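Local atomic coordinates of L544 (Acanthamoeba polyphaga mimivirus, PDB entry 4AMQ), a protein that probably acts as a metal-dependent nucleotidyl transferase and may take part in transcription-coupled DNA repair. Residues A[280-290]-A[338-349]. Residues are numbered along the deposited sequence; the frame is centred on the assembly and turned at random.
Sequences LVRIDSYRTIY and IIAWNTLLTQLY
Leu280 lays its CD2 methyl over one face of the Tyr349 ring, a CH-pi contact 4.0 Å from CD2 to the ring centroid. One turn on, Ile283 fits between the helices: its CG2 packs on Tyr349 CD1 at 3.7 Å and also meets Leu345 CB, while CD1 touches Leu348 CD2. Asp284 stands beside the same tyrosine, its carboxylate and the ring turned 49° apart; Asp284 OD2 lies 3.4 Å from Tyr349 OH, a weak hydrogen bond. Tyr286 is a knob seated among Ile338, Trp341, Asn342 and Leu345; Tyr349 is the reciprocal knob, among Leu280, Ile283, Asp284 and Arg287. With CG anti to the backbone N (chi1 -170°), the Tyr286 ring slants back toward the N-terminal end of 338-349, until Tyr286 OH donates to Ile338 O at 2.7 Å, in the carbonyl plane on a lone pair. That oxygen also accepts from Asn342 N, so the tyrosine adds a second bond to a helical carbonyl. Leu345 CD1 covers one face of the Tyr286 ring, 3.6 Å from its centroid, and Asn342 OD1, buried without a polar partner, approaches obliquely. Arg287 spreads its guanidinium over the Tyr349 face opposite Leu280, a cation-pi contact with Arg287 CZ 4.3 Å from the ring centroid. A salt bridge from Arg287 NH1 to Asp284 OD1, whose hydrogen bond is weak, and a weak bond from NH2 to Thr346 OG1 (3.4 Å) help to orient it. Tyr290 ends the row, touching Ile338 CG2, Ile339 CG1 and Asn342 ND2. The segments run nearly antiparallel, at 154° with axes 10.3 Å apart, knobs-into-holes packing within the helical domain. Helix 297-311 backs the pair, meeting Ile283, Tyr286 and Trp341; helix 319-331 packs on Trp341 and Leu344, and Arg282 touches Tyr208, just before strand 209-217.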
ATOM      1  N   LEU A 280      -5.282   4.792  -8.550  1.00 24.01           N
ATOM      2  CA  LEU A 280      -4.921   3.390  -8.357  1.00 25.31           C
ATOM      3  C   LEU A 280      -4.742   3.086  -6.874  1.00 25.86           C
ATOM      4  O   LEU A 280      -5.241   2.076  -6.373  1.00 25.24           O
ATOM      5  CB  LEU A 280      -3.639   3.039  -9.121  1.00 25.13           C
ATOM      6  CG  LEU A 280      -3.720   3.104 -10.648  1.00 28.04           C
ATOM      7  CD1 LEU A 280      -2.368   2.800 -11.268  1.00 28.88           C
ATOM      8  CD2 LEU A 280      -4.786   2.147 -11.168  1.00 29.37           C
ATOM      9  N   VAL A 281      -4.026   3.966  -6.180  1.00 21.23           N
ATOM     10  CA  VAL A 281      -3.821   3.830  -4.740  1.00 23.31           C
ATOM     11  C   VAL A 281      -5.141   3.916  -3.972  1.00 23.88           C
ATOM     12  O   VAL A 281      -5.344   3.215  -2.980  1.00 24.72           O
ATOM     13  CB  VAL A 281      -2.862   4.911  -4.207  1.00 23.31           C
ATOM     14  CG1 VAL A 281      -2.809   4.867  -2.694  1.00 26.58           C
ATOM     15  CG2 VAL A 281      -1.465   4.735  -4.808  1.00 24.91           C
ATOM     16  N   ARG A 282      -6.034   4.786  -4.436  1.00 25.66           N
ATOM     17  CA  ARG A 282      -7.316   4.992  -3.773  1.00 23.03           C
ATOM     18  C   ARG A 282      -8.212   3.764  -3.933  1.00 22.28           C
ATOM     19  O   ARG A 282      -8.966   3.419  -3.031  1.00 22.85           O
ATOM     20  CB  ARG A 282      -7.993   6.259  -4.304  1.00 24.50           C
ATOM     21  CG  ARG A 282      -7.298   7.552  -3.863  1.00 27.15           C
ATOM     22  CD  ARG A 282      -7.651   8.742  -4.753  1.00 29.54           C
ATOM     23  NE  ARG A 282      -9.092   8.940  -4.887  1.00 31.65           N
ATOM     24  CZ  ARG A 282      -9.649   9.931  -5.577  1.00 30.40           C
ATOM     25  NH1 ARG A 282      -8.886  10.825  -6.193  1.00 30.10           N
ATOM     26  NH2 ARG A 282     -10.970  10.028  -5.650  1.00 28.30           N
ATOM     27  N   ILE A 283      -8.110   3.098  -5.080  1.00 23.95           N
ATOM     28  CA  ILE A 283      -8.807   1.832  -5.297  1.00 24.45           C
ATOM     29  C   ILE A 283      -8.192   0.717  -4.441  1.00 24.59           C
ATOM     30  O   ILE A 283      -8.908  -0.133  -3.919  1.00 25.07           O
ATOM     31  CB  ILE A 283      -8.790   1.426  -6.782  1.00 25.86           C
ATOM     32  CG1 ILE A 283      -9.670   2.375  -7.601  1.00 25.51           C
ATOM     33  CG2 ILE A 283      -9.266  -0.005  -6.954  1.00 28.89           C
ATOM     34  CD1 ILE A 283      -9.517   2.216  -9.095  1.00 23.98           C
ATOM     35  N   ASP A 284      -6.868   0.725  -4.291  1.00 24.31           N
ATOM     36  CA  ASP A 284      -6.207  -0.206  -3.373  1.00 26.23           C
ATOM     37  C   ASP A 284      -6.672  -0.007  -1.923  1.00 22.50           C
ATOM     38  O   ASP A 284      -6.795  -0.965  -1.166  1.00 25.06           O
ATOM     39  CB  ASP A 284      -4.689  -0.060  -3.449  1.00 30.86           C
ATOM     40  CG  ASP A 284      -4.094  -0.738  -4.662  1.00 39.76           C
ATOM     41  OD1 ASP A 284      -4.668  -1.744  -5.136  1.00 40.34           O
ATOM     42  OD2 ASP A 284      -3.035  -0.270  -5.130  1.00 43.60           O
ATOM     43  N   SER A 285      -6.930   1.242  -1.542  1.00 24.44           N
ATOM     44  CA  SER A 285      -7.446   1.545  -0.207  1.00 25.30           C
ATOM     45  C   SER A 285      -8.816   0.902   0.037  1.00 25.68           C
ATOM     46  O   SER A 285      -9.058   0.323   1.096  1.00 23.30           O
ATOM     47  CB  SER A 285      -7.521   3.057   0.005  1.00 26.55           C
ATOM     48  OG  SER A 285      -6.225   3.624  -0.015  1.00 32.26           O
ATOM     49  N   TYR A 286      -9.705   1.007  -0.947  1.00 22.56           N
ATOM     50  CA  TYR A 286     -11.003   0.344  -0.886  1.00 20.25           C
ATOM     51  C   TYR A 286     -10.796  -1.152  -0.655  1.00 22.74           C
ATOM     52  O   TYR A 286     -11.311  -1.720   0.309  1.00 22.55           O
ATOM     53  CB  TYR A 286     -11.764   0.588  -2.194  1.00 22.01           C
ATOM     54  CG  TYR A 286     -13.221   0.166  -2.194  1.00 20.99           C
ATOM     55  CD1 TYR A 286     -13.581  -1.177  -2.245  1.00 18.61           C
ATOM     56  CD2 TYR A 286     -14.236   1.114  -2.158  1.00 21.89           C
ATOM     57  CE1 TYR A 286     -14.912  -1.561  -2.256  1.00 22.06           C
ATOM     58  CE2 TYR A 286     -15.570   0.738  -2.166  1.00 19.93           C
ATOM     59  CZ  TYR A 286     -15.900  -0.598  -2.219  1.00 21.70           C
ATOM     60  OH  TYR A 286     -17.221  -0.968  -2.228  1.00 21.98           O
ATOM     61  N   ARG A 287     -10.021  -1.778  -1.538  1.00 24.42           N
ATOM     62  CA  ARG A 287      -9.731  -3.211  -1.461  1.00 26.50           C
ATOM     63  C   ARG A 287      -9.161  -3.638  -0.118  1.00 22.28           C
ATOM     64  O   ARG A 287      -9.636  -4.595   0.495  1.00 22.77           O
ATOM     65  CB  ARG A 287      -8.737  -3.610  -2.549  1.00 26.59           C
ATOM     66  CG  ARG A 287      -9.286  -3.561  -3.953  1.00 33.03           C
ATOM     67  CD  ARG A 287      -8.139  -3.573  -4.941  1.00 32.15           C
ATOM     68  NE  ARG A 287      -8.565  -3.967  -6.276  1.00 40.77           N
ATOM     69  CZ  ARG A 287      -7.727  -4.172  -7.284  1.00 40.13           C
ATOM     70  NH1 ARG A 287      -6.426  -4.013  -7.101  1.00 33.31           N
ATOM     71  NH2 ARG A 287      -8.189  -4.534  -8.471  1.00 42.85           N
ATOM     72  N   THR A 288      -8.125  -2.935   0.324  1.00 20.64           N
ATOM     73  CA  THR A 288      -7.445  -3.273   1.570  1.00 24.57           C
ATOM     74  C   THR A 288      -8.384  -3.175   2.768  1.00 23.74           C
ATOM     75  O   THR A 288      -8.450  -4.086   3.590  1.00 24.51           O
ATOM     76  CB  THR A 288      -6.218  -2.374   1.807  1.00 26.87           C
ATOM     77  OG1 THR A 288      -5.246  -2.611   0.782  1.00 28.98           O
ATOM     78  CG2 THR A 288      -5.597  -2.665   3.164  1.00 26.83           C
ATOM     79  N   ILE A 289      -9.111  -2.067   2.865  1.00 25.03           N
ATOM     80  CA  ILE A 289     -10.042  -1.880   3.973  1.00 24.07           C
ATOM     81  C   ILE A 289     -11.154  -2.925   3.914  1.00 20.67           C
ATOM     82  O   ILE A 289     -11.509  -3.522   4.928  1.00 19.51           O
ATOM     83  CB  ILE A 289     -10.653  -0.466   3.984  1.00 22.96           C
ATOM     84  CG1 ILE A 289      -9.550   0.590   4.084  1.00 25.48           C
ATOM     85  CG2 ILE A 289     -11.627  -0.319   5.143  1.00 21.89           C
ATOM     86  CD1 ILE A 289     -10.054   2.015   3.943  1.00 24.74           C
ATOM     87  N   TYR A 290     -11.688  -3.147   2.717  1.00 23.14           N
ATOM     88  CA  TYR A 290     -12.736  -4.145   2.511  1.00 21.16           C
ATOM     89  C   TYR A 290     -12.284  -5.552   2.907  1.00 25.73           C
ATOM     90  O   TYR A 290     -12.966  -6.243   3.665  1.00 25.68           O
ATOM     91  CB  TYR A 290     -13.201  -4.139   1.055  1.00 21.77           C
ATOM     92  CG  TYR A 290     -14.130  -5.281   0.711  1.00 28.04           C
ATOM     93  CD1 TYR A 290     -15.456  -5.270   1.122  1.00 24.04           C
ATOM     94  CD2 TYR A 290     -13.679  -6.371  -0.022  1.00 35.10           C
ATOM     95  CE1 TYR A 290     -16.307  -6.311   0.815  1.00 31.08           C
ATOM     96  CE2 TYR A 290     -14.524  -7.418  -0.334  1.00 35.76           C
ATOM     97  CZ  TYR A 290     -15.837  -7.380   0.084  1.00 33.84           C
ATOM     98  OH  TYR A 290     -16.680  -8.420  -0.226  1.00 35.65           O
ATOM     99  N   ILE A 338     -21.546  -2.784  -1.684  1.00 26.03           N
ATOM    100  CA  ILE A 338     -20.108  -2.707  -1.412  1.00 25.89           C
ATOM    101  C   ILE A 338     -19.333  -3.730  -2.246  1.00 28.54           C
ATOM    102  O   ILE A 338     -18.282  -3.423  -2.820  1.00 24.04           O
ATOM    103  CB  ILE A 338     -19.803  -2.951   0.084  1.00 23.82           C
ATOM    104  CG1 ILE A 338     -20.558  -1.945   0.962  1.00 26.39           C
ATOM    105  CG2 ILE A 338     -18.307  -2.878   0.350  1.00 23.74           C
ATOM    106  CD1 ILE A 338     -20.242  -2.057   2.452  1.00 24.97           C
ATOM    107  N   ILE A 339     -19.869  -4.943  -2.301  1.00 26.96           N
ATOM    108  CA  ILE A 339     -19.289  -6.036  -3.071  1.00 30.70           C
ATOM    109  C   ILE A 339     -19.303  -5.772  -4.581  1.00 30.55           C
ATOM    110  O   ILE A 339     -18.288  -5.943  -5.256  1.00 31.03           O
ATOM    111  CB  ILE A 339     -20.038  -7.348  -2.775  1.00 34.44           C
ATOM    112  CG1 ILE A 339     -19.831  -7.744  -1.310  1.00 33.46           C
ATOM    113  CG2 ILE A 339     -19.589  -8.458  -3.720  1.00 32.51           C
ATOM    114  CD1 ILE A 339     -20.802  -8.805  -0.817  1.00 39.20           C
ATOM    115  N   ALA A 340     -20.457  -5.363  -5.106  1.00 33.41           N
ATOM    116  CA  ALA A 340     -20.583  -5.061  -6.530  1.00 32.66           C
ATOM    117  C   ALA A 340     -19.613  -3.955  -6.934  1.00 32.93           C
ATOM    118  O   ALA A 340     -18.977  -4.029  -7.985  1.00 33.86           O
ATOM    119  CB  ALA A 340     -22.006  -4.669  -6.870  1.00 30.61           C
ATOM    120  N   TRP A 341     -19.511  -2.929  -6.094  1.00 29.82           N
ATOM    121  CA  TRP A 341     -18.542  -1.858  -6.302  1.00 30.03           C
ATOM    122  C   TRP A 341     -17.118  -2.398  -6.341  1.00 25.44           C
ATOM    123  O   TRP A 341     -16.328  -2.022  -7.201  1.00 30.92           O
ATOM    124  CB  TRP A 341     -18.652  -0.817  -5.191  1.00 24.97           C
ATOM    125  CG  TRP A 341     -19.725   0.182  -5.399  1.00 31.25           C
ATOM    126  CD1 TRP A 341     -20.338   0.503  -6.580  1.00 33.13           C
ATOM    127  CD2 TRP A 341     -20.342   1.014  -4.401  1.00 28.31           C
ATOM    128  NE1 TRP A 341     -21.283   1.480  -6.375  1.00 28.81           N
ATOM    129  CE2 TRP A 341     -21.298   1.801  -5.044  1.00 30.91           C
ATOM    130  CE3 TRP A 341     -20.149   1.146  -3.019  1.00 29.53           C
ATOM    131  CZ2 TRP A 341     -22.080   2.731  -4.354  1.00 32.84           C
ATOM    132  CZ3 TRP A 341     -20.929   2.065  -2.341  1.00 27.56           C
ATOM    133  CH2 TRP A 341     -21.879   2.846  -3.007  1.00 30.87           C
ATOM    134  N   ASN A 342     -16.788  -3.265  -5.393  1.00 27.07           N
ATOM    135  CA  ASN A 342     -15.442  -3.814  -5.314  1.00 30.89           C
ATOM    136  C   ASN A 342     -15.097  -4.513  -6.625  1.00 33.63           C
ATOM    137  O   ASN A 342     -14.018  -4.325  -7.179  1.00 32.36           O
ATOM    138  CB  ASN A 342     -15.326  -4.781  -4.132  1.00 29.87           C
ATOM    139  CG  ASN A 342     -13.883  -5.144  -3.808  1.00 35.04           C
ATOM    140  OD1 ASN A 342     -12.994  -4.294  -3.826  1.00 34.98           O
ATOM    141  ND2 ASN A 342     -13.648  -6.418  -3.511  1.00 38.05           N
ATOM    142  N   THR A 343     -16.041  -5.303  -7.125  1.00 33.16           N
ATOM    143  CA  THR A 343     -15.885  -5.998  -8.396  1.00 31.76           C
ATOM    144  C   THR A 343     -15.652  -5.029  -9.556  1.00 33.74           C
ATOM    145  O   THR A 343     -14.755  -5.231 -10.376  1.00 32.16           O
ATOM    146  CB  THR A 343     -17.117  -6.873  -8.699  1.00 36.67           C
ATOM    147  OG1 THR A 343     -17.168  -7.958  -7.766  1.00 34.13           O
ATOM    148  CG2 THR A 343     -17.054  -7.429 -10.115  1.00 40.15           C
ATOM    149  N   LEU A 344     -16.456  -3.974  -9.617  1.00 30.57           N
ATOM    150  CA  LEU A 344     -16.330  -2.990 -10.688  1.00 35.41           C
ATOM    151  C   LEU A 344     -15.064  -2.137 -10.577  1.00 33.19           C
ATOM    152  O   LEU A 344     -14.516  -1.702 -11.588  1.00 29.30           O
ATOM    153  CB  LEU A 344     -17.578  -2.108 -10.756  1.00 30.58           C
ATOM    154  CG  LEU A 344     -18.822  -2.857 -11.242  1.00 38.16           C
ATOM    155  CD1 LEU A 344     -20.094  -2.090 -10.921  1.00 36.37           C
ATOM    156  CD2 LEU A 344     -18.723  -3.153 -12.736  1.00 35.32           C
ATOM    157  N   LEU A 345     -14.600  -1.899  -9.355  1.00 30.75           N
ATOM    158  CA  LEU A 345     -13.366  -1.141  -9.161  1.00 32.71           C
ATOM    159  C   LEU A 345     -12.169  -1.919  -9.693  1.00 33.07           C
ATOM    160  O   LEU A 345     -11.138  -1.337 -10.018  1.00 31.46           O
ATOM    161  CB  LEU A 345     -13.157  -0.780  -7.686  1.00 30.40           C
ATOM    162  CG  LEU A 345     -14.045   0.331  -7.120  1.00 29.18           C
ATOM    163  CD1 LEU A 345     -13.708   0.596  -5.657  1.00 26.45           C
ATOM    164  CD2 LEU A 345     -13.914   1.608  -7.940  1.00 24.60           C
ATOM    165  N   THR A 346     -12.314  -3.236  -9.785  1.00 34.10           N
ATOM    166  CA  THR A 346     -11.253  -4.078 -10.325  1.00 35.06           C
ATOM    167  C   THR A 346     -11.092  -3.861 -11.830  1.00 36.48           C
ATOM    168  O   THR A 346      -9.972  -3.762 -12.333  1.00 39.84           O
ATOM    169  CB  THR A 346     -11.502  -5.564 -10.027  1.00 35.96           C
ATOM    170  OG1 THR A 346     -11.394  -5.788  -8.616  1.00 34.17           O
ATOM    171  CG2 THR A 346     -10.482  -6.434 -10.753  1.00 37.55           C
ATOM    172  N   GLN A 347     -12.211  -3.787 -12.543  1.00 30.91           N
ATOM    173  CA  GLN A 347     -12.181  -3.471 -13.965  1.00 38.68           C
ATOM    174  C   GLN A 347     -11.599  -2.082 -14.178  1.00 35.17           C
ATOM    175  O   GLN A 347     -10.763  -1.875 -15.057  1.00 34.56           O
ATOM    176  CB  GLN A 347     -13.585  -3.536 -14.567  1.00 36.27           C
ATOM    177  CG  GLN A 347     -14.216  -4.915 -14.528  1.00 46.46           C
ATOM    178  CD  GLN A 347     -15.692  -4.887 -14.882  1.00 49.06           C
ATOM    179  OE1 GLN A 347     -16.095  -4.270 -15.870  1.00 45.35           O
ATOM    180  NE2 GLN A 347     -16.507  -5.549 -14.069  1.00 44.54           N
ATOM    181  N   LEU A 348     -12.056  -1.131 -13.368  1.00 30.98           N
ATOM    182  CA  LEU A 348     -11.585   0.245 -13.452  1.00 35.02           C
ATOM    183  C   LEU A 348     -10.084   0.312 -13.209  1.00 32.65           C
ATOM    184  O   LEU A 348      -9.366   1.040 -13.889  1.00 35.13           O
ATOM    185  CB  LEU A 348     -12.322   1.124 -12.441  1.00 30.67           C
ATOM    186  CG  LEU A 348     -12.028   2.623 -12.509  1.00 36.01           C
ATOM    187  CD1 LEU A 348     -12.322   3.165 -13.901  1.00 38.47           C
ATOM    188  CD2 LEU A 348     -12.829   3.379 -11.455  1.00 33.63           C
ATOM    189  N   TYR A 349      -9.617  -0.459 -12.233  1.00 31.00           N
ATOM    190  CA  TYR A 349      -8.203  -0.511 -11.901  1.00 32.53           C
ATOM    191  C   TYR A 349      -7.405  -0.934 -13.131  1.00 34.52           C
ATOM    192  O   TYR A 349      -6.416  -0.301 -13.496  1.00 30.82           O
ATOM    193  CB  TYR A 349      -7.982  -1.502 -10.757  1.00 33.40           C
ATOM    194  CG  TYR A 349      -6.609  -1.451 -10.130  1.00 35.23           C
ATOM    195  CD1 TYR A 349      -6.340  -0.593  -9.069  1.00 32.24           C
ATOM    196  CD2 TYR A 349      -5.586  -2.275 -10.581  1.00 35.77           C
ATOM    197  CE1 TYR A 349      -5.092  -0.550  -8.483  1.00 35.15           C
ATOM    198  CE2 TYR A 349      -4.332  -2.238 -10.000  1.00 39.20           C
ATOM    199  CZ  TYR A 349      -4.091  -1.374  -8.951  1.00 37.76           C
ATOM    200  OH  TYR A 349      -2.845  -1.330  -8.370  1.00 45.94           O
TER